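Local atomic coordinates of transcriptional regulator PA3341 (Pseudomonas aeruginosa, PDB entry 2FBH), a protein that probably binds DNA and regulates transcription, as a dimeric winged-helix protein of the MarR family. Residues L43-R48 with A59-V64; D27-H32 with A113-N118; L85-A88 with K94-V97. All coordinates share one frame; numbering follows the deposited sequence.

How the contacts relate
From the N terminus, contact 2 opens first, at the end of helix 11-29, and closes last, where residues 27-32 meet residues 113-118 of helix 102-120. The long loop it closes holds the other two contacts, one after the other. Contact 1 joins helix 39-48 to helix 55-62, and contact 3 then pairs the two strands of the wing, just before the chain enters helix 102-120. Contacts 1 and 2 share a sulfate ion, gripped by Arg48 and Arg117 beside the second subunit. Contact 1 touches contact 3 through Leu46 and Ile96, whereas contacts 2 and 3 remain about 17 Å apart at their nearest atoms.

Contact 1 of 3, residues L43-R48 with A59-V64; sequences LLHLAR and AQSVGV. With SO4 (sulfate ion), chain E.
The imidazole of His45 has the CG2 methyl of Val62 over one face, 4.0 Å above the ring plane and toward its rim, and the hydroxyl of Ser61 at its edge. Both partners sit near the end of helix 55-62, the first helix of the helix-turn-helix within this MarR-type winged-helix domain; His45 reaches them from helix 39-48. The contact is small, and His45 alone carries it on the side of helix 39-48. Histidine suits the place because one flat group offers a face for a methyl and a nitrogen for a hydroxyl. Its CG lies anti to the carbonyl carbon (chi1 -74°), which swings the ring across the gap between the helices. His45 ND1 and Ser61 OG are hydrogen-bonded at 3.0 Å, bent to 145°, and either may be the donor. This bond helps to fix the rotation of a ring that, with His49, belongs to a zinc site seen in this structure; Ser61 thus probably acts as a second-shell partner. Beyond Val62 the helix ends at Gly63, whose positive phi comes easily to a residue without a side chain; the carbonyl of Ala59 accepts from the backbone N of both Gly63 and Val64.

Three residues along from His45, at the end of helix 39-48, the guanidinium of Arg48 has Leu44 CD1 over one face and a sulfate at its edge. Arg48 also makes a salt bridge to Glu110, and its sulfate is held as well by Arg23, Arg117 and Gly12 and Thr13 of the second subunit, a site well suited to an anion. The extended chain delivers the guanidinium, whose two terminal nitrogens take separate oxygens: Arg48 NH1 donates to sulfate O3 at 3.0 Å, and Arg48 NH2 donates to sulfate O4 at 2.9 Å.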
loop_
_atom_site.group_PDB
_atom_site.type_symbol
_atom_site.label_atom_id
_atom_site.label_comp_id
_atom_site.label_asym_id
_atom_site.label_seq_id
_atom_site.Cartn_x
_atom_site.Cartn_y
_atom_site.Cartn_z
ATOM N N LEU A 43 3.467 -10.260 12.244
ATOM C CA LEU A 43 3.102 -11.589 12.705
ATOM C C LEU A 43 2.730 -12.479 11.545
ATOM O O LEU A 43 3.172 -13.613 11.442
ATOM C CB LEU A 43 1.894 -11.504 13.628
ATOM C CG LEU A 43 2.220 -10.939 15.010
ATOM C CD1 LEU A 43 0.975 -11.079 15.894
ATOM C CD2 LEU A 43 3.459 -11.727 15.720
ATOM N N LEU A 44 1.934 -11.924 10.628
ATOM C CA LEU A 44 1.453 -12.775 9.534
ATOM C C LEU A 44 2.656 -13.204 8.712
ATOM O O LEU A 44 2.773 -14.379 8.386
ATOM C CB LEU A 44 0.487 -11.999 8.677
ATOM C CG LEU A 44 -0.770 -12.705 8.306
ATOM C CD1 LEU A 44 -1.306 -12.014 7.069
ATOM C CD2 LEU A 44 -0.594 -14.227 8.172
ATOM N N HIS A 45 3.573 -12.278 8.423
ATOM C CA HIS A 45 4.731 -12.610 7.626
ATOM C C HIS A 45 5.707 -13.562 8.333
ATOM O O HIS A 45 6.297 -14.456 7.709
ATOM C CB HIS A 45 5.394 -11.343 7.156
ATOM C CG HIS A 45 4.624 -10.650 6.054
ATOM N ND1 HIS A 45 5.167 -10.398 4.807
ATOM C CD2 HIS A 45 3.341 -10.210 5.997
ATOM C CE1 HIS A 45 4.271 -9.774 4.051
ATOM N NE2 HIS A 45 3.154 -9.650 4.750
ATOM N N LEU A 46 5.834 -13.418 9.652
ATOM C CA LEU A 46 6.612 -14.377 10.415
ATOM C C LEU A 46 6.004 -15.755 10.350
ATOM O O LEU A 46 6.715 -16.762 10.306
ATOM C CB LEU A 46 6.709 -13.917 11.895
ATOM C CG LEU A 46 7.703 -12.800 12.068
ATOM C CD1 LEU A 46 7.552 -12.281 13.551
ATOM C CD2 LEU A 46 9.126 -13.248 11.834
ATOM N N ALA A 47 4.687 -15.818 10.393
ATOM C CA ALA A 47 3.990 -17.094 10.409
ATOM C C ALA A 47 4.209 -17.810 9.081
ATOM O O ALA A 47 4.139 -19.061 9.013
ATOM C CB ALA A 47 2.519 -16.852 10.566
ATOM N N ARG A 48 4.388 -17.012 8.040
ATOM C CA ARG A 48 4.378 -17.559 6.666
ATOM C C ARG A 48 5.707 -17.957 6.094
ATOM O O ARG A 48 5.764 -18.691 5.093
ATOM C CB ARG A 48 3.754 -16.570 5.720
ATOM C CG ARG A 48 2.254 -16.551 5.930
ATOM C CD ARG A 48 1.595 -15.505 5.025
ATOM N NE ARG A 48 0.148 -15.578 5.264
ATOM C CZ ARG A 48 -0.737 -14.761 4.699
ATOM N NH1 ARG A 48 -0.313 -13.833 3.843
ATOM N NH2 ARG A 48 -2.043 -14.924 4.939
ATOM N N ALA A 59 11.527 -6.218 7.171
ATOM C CA ALA A 59 11.150 -4.868 6.800
ATOM C C ALA A 59 10.826 -4.858 5.294
ATOM O O ALA A 59 9.750 -4.406 4.879
ATOM C CB ALA A 59 12.294 -3.928 7.114
ATOM N N GLN A 60 11.750 -5.408 4.501
ATOM C CA GLN A 60 11.540 -5.656 3.071
ATOM C C GLN A 60 10.153 -6.216 2.806
ATOM O O GLN A 60 9.352 -5.576 2.112
ATOM C CB GLN A 60 12.647 -6.552 2.482
ATOM C CG GLN A 60 13.919 -5.772 2.135
ATOM C CD GLN A 60 15.146 -6.634 1.775
ATOM O OE1 GLN A 60 15.107 -7.892 1.783
ATOM N NE2 GLN A 60 16.260 -5.949 1.468
ATOM N N SER A 61 9.832 -7.361 3.398
ATOM C CA SER A 61 8.614 -8.062 3.019
ATOM C C SER A 61 7.321 -7.490 3.586
ATOM O O SER A 61 6.273 -7.600 2.944
ATOM C CB SER A 61 8.734 -9.578 3.272
ATOM O OG SER A 61 8.177 -10.025 4.487
ATOM N N VAL A 62 7.394 -6.919 4.790
ATOM C CA VAL A 62 6.244 -6.308 5.451
ATOM C C VAL A 62 5.912 -4.960 4.807
ATOM O O VAL A 62 4.744 -4.508 4.809
ATOM C CB VAL A 62 6.547 -6.098 6.932
ATOM C CG1 VAL A 62 5.657 -5.020 7.507
ATOM C CG2 VAL A 62 6.389 -7.413 7.675
ATOM N N GLY A 63 6.983 -4.299 4.363
ATOM C CA GLY A 63 6.954 -3.181 3.443
ATOM C C GLY A 63 7.201 -1.842 4.089
ATOM O O GLY A 63 6.571 -0.857 3.726
ATOM N N VAL A 64 8.120 -1.811 5.049
ATOM C CA VAL A 64 8.220 -0.701 5.979
ATOM C C VAL A 64 9.703 -0.475 6.142
ATOM O O VAL A 64 10.498 -1.423 5.964
ATOM C CB VAL A 64 7.532 -1.115 7.313
ATOM C CG1 VAL A 64 8.536 -1.648 8.311
ATOM C CG2 VAL A 64 6.676 -0.004 7.903
HETATM S S SO4 E . -3.331 -12.710 1.796
HETATM O O1 SO4 E . -3.806 -13.384 0.620
HETATM O O2 SO4 E . -3.855 -11.347 1.940
HETATM O O3 SO4 E . -1.898 -12.604 1.598
HETATM O O4 SO4 E . -3.678 -13.546 2.995
#

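Contact 2 of 3, residues D27-H32 with A113-N118. With ZN (zinc ion), chain C; SO4 (sulfate ion), chain E.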
loop_
_atom_site.group_PDB
_atom_site.type_symbol
_atom_site.label_atom_id
_atom_site.label_comp_id
_atom_site.label_asym_id
_atom_site.label_seq_id
_atom_site.Cartn_x
_atom_site.Cartn_y
_atom_site.Cartn_z
ATOM N N ASP A 27 -7.532 -5.414 8.296
ATOM C CA ASP A 27 -7.320 -4.651 9.550
ATOM C C ASP A 27 -8.631 -4.581 10.327
ATOM O O ASP A 27 -8.610 -4.760 11.529
ATOM C CB ASP A 27 -6.845 -3.221 9.238
ATOM C CG ASP A 27 -6.415 -2.456 10.508
ATOM O OD1 ASP A 27 -5.502 -2.932 11.216
ATOM O OD2 ASP A 27 -7.045 -1.439 10.768
ATOM N N ARG A 28 -9.757 -4.376 9.635
ATOM C CA ARG A 28 -11.097 -4.440 10.284
ATOM C C ARG A 28 -11.383 -5.795 10.940
ATOM O O ARG A 28 -11.788 -5.856 12.109
ATOM C CB ARG A 28 -12.158 -4.152 9.225
ATOM C CG ARG A 28 -13.599 -4.548 9.632
ATOM C CD ARG A 28 -14.651 -4.247 8.513
ATOM N NE ARG A 28 -15.964 -4.712 8.898
ATOM C CZ ARG A 28 -16.860 -3.939 9.564
ATOM N NH1 ARG A 28 -18.074 -4.381 9.886
ATOM N NH2 ARG A 28 -16.540 -2.741 9.907
ATOM N N ARG A 29 -11.144 -6.893 10.214
ATOM C CA ARG A 29 -11.434 -8.209 10.798
ATOM C C ARG A 29 -10.498 -8.614 11.907
ATOM O O ARG A 29 -10.894 -9.448 12.742
ATOM C CB ARG A 29 -11.612 -9.302 9.726
ATOM C CG ARG A 29 -12.697 -8.874 8.670
ATOM C CD ARG A 29 -13.157 -10.159 7.965
ATOM N NE ARG A 29 -13.780 -9.750 6.718
ATOM C CZ ARG A 29 -14.204 -10.636 5.846
ATOM N NH1 ARG A 29 -13.994 -11.927 6.137
ATOM N NH2 ARG A 29 -14.750 -10.213 4.692
ATOM N N LEU A 30 -9.314 -7.978 11.953
ATOM C CA LEU A 30 -8.345 -8.257 12.977
ATOM C C LEU A 30 -8.405 -7.254 14.194
ATOM O O LEU A 30 -7.585 -7.418 15.141
ATOM C CB LEU A 30 -6.938 -8.251 12.430
ATOM C CG LEU A 30 -6.697 -9.384 11.416
ATOM C CD1 LEU A 30 -5.359 -9.267 10.761
ATOM C CD2 LEU A 30 -6.749 -10.818 12.077
ATOM N N SER A 31 -9.325 -6.275 14.135
ATOM C CA SER A 31 -9.290 -5.095 14.989
ATOM C C SER A 31 -9.477 -5.430 16.502
ATOM O O SER A 31 -9.070 -4.607 17.422
ATOM C CB SER A 31 -10.279 -4.019 14.522
ATOM O OG SER A 31 -11.572 -4.592 14.615
ATOM N N HIS A 32 -10.017 -6.609 16.772
ATOM C CA HIS A 32 -10.297 -7.056 18.154
ATOM C C HIS A 32 -9.001 -7.477 18.842
ATOM O O HIS A 32 -8.943 -7.602 20.078
ATOM C CB HIS A 32 -11.282 -8.155 18.180
ATOM C CG HIS A 32 -10.840 -9.400 17.484
ATOM N ND1 HIS A 32 -10.632 -9.458 16.122
ATOM C CD2 HIS A 32 -10.590 -10.641 17.960
ATOM C CE1 HIS A 32 -10.266 -10.687 15.795
ATOM N NE2 HIS A 32 -10.251 -11.429 16.888
ATOM N N ALA A 113 -7.407 -14.080 7.813
ATOM C CA ALA A 113 -6.846 -13.702 6.511
ATOM C C ALA A 113 -7.405 -14.649 5.379
ATOM O O ALA A 113 -7.758 -14.153 4.295
ATOM C CB ALA A 113 -5.351 -13.772 6.527
ATOM N N ALA A 114 -7.550 -15.944 5.676
ATOM C CA ALA A 114 -8.218 -16.866 4.744
ATOM C C ALA A 114 -9.660 -16.469 4.480
ATOM O O ALA A 114 -10.107 -16.532 3.326
ATOM C CB ALA A 114 -8.124 -18.232 5.245
ATOM N N SER A 115 -10.375 -16.030 5.507
ATOM C CA SER A 115 -11.751 -15.578 5.305
ATOM C C SER A 115 -11.814 -14.361 4.337
ATOM O O SER A 115 -12.638 -14.289 3.423
ATOM C CB SER A 115 -12.388 -15.232 6.650
ATOM O OG SER A 115 -13.760 -15.125 6.430
ATOM N N VAL A 116 -10.951 -13.382 4.563
ATOM C CA VAL A 116 -10.968 -12.178 3.701
ATOM C C VAL A 116 -10.647 -12.637 2.257
ATOM O O VAL A 116 -11.269 -12.182 1.312
ATOM C CB VAL A 116 -9.957 -11.139 4.201
ATOM C CG1 VAL A 116 -9.891 -9.974 3.217
ATOM C CG2 VAL A 116 -10.435 -10.607 5.642
ATOM N N ARG A 117 -9.658 -13.523 2.118
ATOM C CA ARG A 117 -9.222 -14.008 0.749
ATOM C C ARG A 117 -10.380 -14.703 0.075
ATOM O O ARG A 117 -10.737 -14.344 -1.061
ATOM C CB ARG A 117 -7.976 -14.942 0.914
ATOM C CG ARG A 117 -7.332 -15.311 -0.417
ATOM C CD ARG A 117 -6.170 -16.338 -0.204
ATOM N NE ARG A 117 -5.452 -16.020 0.971
ATOM C CZ ARG A 117 -5.350 -16.702 2.118
ATOM N NH1 ARG A 117 -5.848 -17.909 2.357
ATOM N NH2 ARG A 117 -4.669 -16.148 3.051
ATOM N N ASN A 118 -11.035 -15.612 0.787
ATOM C CA ASN A 118 -12.274 -16.238 0.261
ATOM C C ASN A 118 -13.305 -15.200 -0.208
ATOM O O ASN A 118 -13.893 -15.275 -1.313
ATOM C CB ASN A 118 -12.889 -17.061 1.390
ATOM C CG ASN A 118 -14.004 -17.893 0.929
ATOM O OD1 ASN A 118 -13.777 -18.875 0.206
ATOM N ND2 ASN A 118 -15.245 -17.515 1.314
HETATM ZN ZN ZN C . -11.707 -7.674 15.289
HETATM S S SO4 E . -3.331 -12.710 1.796
HETATM O O1 SO4 E . -3.806 -13.384 0.620
HETATM O O2 SO4 E . -3.855 -11.347 1.940
HETATM O O3 SO4 E . -1.898 -12.604 1.598
HETATM O O4 SO4 E . -3.678 -13.546 2.995
HETATM O O HOH W 1 -14.146 -13.507 8.775
#
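With CG anti to the carbonyl carbon (chi1 -54°) and the chain extended from CG to NE, Arg29 stretches across to helix 102-120 and lays its guanidinium against Val116. The valine meets it with CG2, which lies 3.5 Å above the guanidinium plane, toward the rim, and comes within 3.6 Å of Arg29 CD, so that one methyl covers both the end of the aliphatic chain and a face of the charged group. A long arginine suits this position because its methylenes can pack on a buried valine while its nitrogens remain at the margin. In one of its two conformers, and so with some doubt, Ser115 places OG at the guanidinium edge, 3.2 Å from Arg29 NH1; under the same caution, a water sits against both groups, its bond to the arginine weak. The stronger partners are carboxylates: Glu25 pairs with NE and Asp119 with NH2, which probably help to fix the rotation of the guanidinium.

In MarR proteins the N-terminal helix and the C-terminal helices form the dimerisation region, and this contact ties the end of helix 11-29 to helix 102-120 there. Trp22, Glu25 and Leu26 also pack on Val116, while Leu30 leans on Ile109 and Ile112.

Near the end of helix 11-29, Ser31 OG donates to Arg28 O at 2.8 Å, and Ser31 N uses the same carbonyl, so two bonds fasten the chain here. His32 follows, its ND1 binding a zinc ion at 2.2 Å in a site that also includes Ser31. On the other helix, Arg117 bends at chi3 (-39°) to approach the sulfate: NE donates to O1 almost straight, at 173°, and Arg117 NH2 donates to sulfate O4 at 2.8 Å.

Contact 3 of 3, residues L85-A88 with K94-V97; sequences LAVA and KHIV
Lys94 brings its backbone against Leu85 where the chain returns from the tip of the wing, the antiparallel beta hairpin of this winged-helix fold. Its CA-H makes a bent contact with the carbonyl of Leu85, with Lys94 CA 3.4 Å from Leu85 O, while the methylenes start out alongside Leu85 and the bent chain carries the ammonium away, as befits an exposed lysine on a wing that in relatives commonly approaches DNA.

His95 makes the one bridge between the two segments, a hydrogen-bonded antiparallel pair with Leu85. Leu85 N donates to His95 O at 2.8 Å, and His95 N returns the bond to Leu85 O at 2.6 Å; both are nearly straight. The two side chains therefore emerge on the same face of the hairpin. The imidazole swings under Val87, which crosses it at about a right angle and sets CG2 over the ring centre, 3.6 Å from the centroid and 14° off the normal: a CH-pi contact. In Val87, CG1 lies anti to the carbonyl carbon (chi1 -62°), which puts CG2 between the backbone N and the carbonyl carbon and so over the ring. Outside the segments, the ring's ND1 bonds to Ala93 O and NE2 to Arg91, so both nitrogens are engaged and the ring is kept from flipping. Val87 and Ala88 together face Arg91, a classic beta bulge.

Ile96 points away from 85-88, to where Gln55 and Leu58 of helix 55-62 and Val82 receive it; a large aliphatic residue suits this buried place. The strand is also bonded through its backbone to Pro53.

Val97 points back toward 85-88, and its branched side chain lies alongside both partners: CG2 is 4.4 Å from Leu85 CB and equally far from Val87 CG1.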
loop_
_atom_site.group_PDB
_atom_site.type_symbol
_atom_site.label_atom_id
_atom_site.label_comp_id
_atom_site.label_asym_id
_atom_site.label_seq_id
_atom_site.Cartn_x
_atom_site.Cartn_y
_atom_site.Cartn_z
ATOM N N LEU A 85 16.802 -13.286 18.380
ATOM C CA LEU A 85 17.663 -14.408 18.790
ATOM C C LEU A 85 18.713 -14.716 17.725
ATOM O O LEU A 85 18.529 -14.368 16.570
ATOM C CB LEU A 85 16.853 -15.692 19.039
ATOM C CG LEU A 85 16.083 -15.820 20.362
ATOM C CD1 LEU A 85 15.188 -17.076 20.380
ATOM C CD2 LEU A 85 17.049 -15.878 21.536
ATOM N N ALA A 86 19.801 -15.381 18.131
ATOM C CA ALA A 86 20.798 -15.941 17.203
ATOM C C ALA A 86 20.285 -17.312 16.827
ATOM O O ALA A 86 19.698 -18.018 17.655
ATOM C CB ALA A 86 22.160 -16.057 17.867
ATOM N N VAL A 87 20.472 -17.692 15.571
ATOM C CA VAL A 87 19.872 -18.937 15.100
ATOM C C VAL A 87 20.879 -19.978 14.570
ATOM O O VAL A 87 20.510 -21.113 14.301
ATOM C CB VAL A 87 18.779 -18.668 14.034
ATOM C CG1 VAL A 87 17.659 -17.850 14.652
ATOM C CG2 VAL A 87 19.380 -17.968 12.788
ATOM N N ALA A 88 22.140 -19.579 14.416
ATOM C CA ALA A 88 23.179 -20.523 13.986
ATOM C C ALA A 88 24.529 -20.112 14.536
ATOM O O ALA A 88 24.714 -18.956 14.948
ATOM C CB ALA A 88 23.245 -20.606 12.464
ATOM N N LYS A 94 20.710 -10.894 15.109
ATOM C CA LYS A 94 19.433 -11.195 15.708
ATOM C C LYS A 94 18.454 -11.531 14.571
ATOM O O LYS A 94 18.391 -10.817 13.528
ATOM C CB LYS A 94 18.958 -10.049 16.621
ATOM C CG LYS A 94 19.244 -10.268 18.120
ATOM C CD LYS A 94 20.545 -9.628 18.544
ATOM C CE LYS A 94 20.508 -8.111 18.355
ATOM N NZ LYS A 94 21.848 -7.580 17.922
ATOM N N HIS A 95 17.752 -12.651 14.765
ATOM C CA HIS A 95 16.697 -13.082 13.887
ATOM C C HIS A 95 15.407 -13.026 14.672
ATOM O O HIS A 95 15.417 -13.141 15.910
ATOM C CB HIS A 95 16.982 -14.484 13.387
ATOM C CG HIS A 95 18.147 -14.536 12.445
ATOM N ND1 HIS A 95 19.460 -14.468 12.879
ATOM C CD2 HIS A 95 18.199 -14.584 11.093
ATOM C CE1 HIS A 95 20.267 -14.504 11.830
ATOM N NE2 HIS A 95 19.528 -14.586 10.734
ATOM N N ILE A 96 14.312 -12.780 13.972
ATOM C CA ILE A 96 13.063 -12.549 14.684
ATOM C C ILE A 96 12.334 -13.857 14.684
ATOM O O ILE A 96 12.145 -14.466 13.658
ATOM C CB ILE A 96 12.273 -11.381 14.079
ATOM C CG1 ILE A 96 13.143 -10.122 14.162
ATOM C CG2 ILE A 96 10.998 -11.188 14.904
ATOM C CD1 ILE A 96 13.409 -9.545 12.907
ATOM N N VAL A 97 11.976 -14.339 15.850
ATOM C CA VAL A 97 11.357 -15.625 15.973
ATOM C C VAL A 97 10.027 -15.445 16.724
ATOM O O VAL A 97 9.946 -14.688 17.702
ATOM C CB VAL A 97 12.282 -16.604 16.778
ATOM C CG1 VAL A 97 11.639 -17.974 16.881
ATOM C CG2 VAL A 97 13.679 -16.682 16.124
#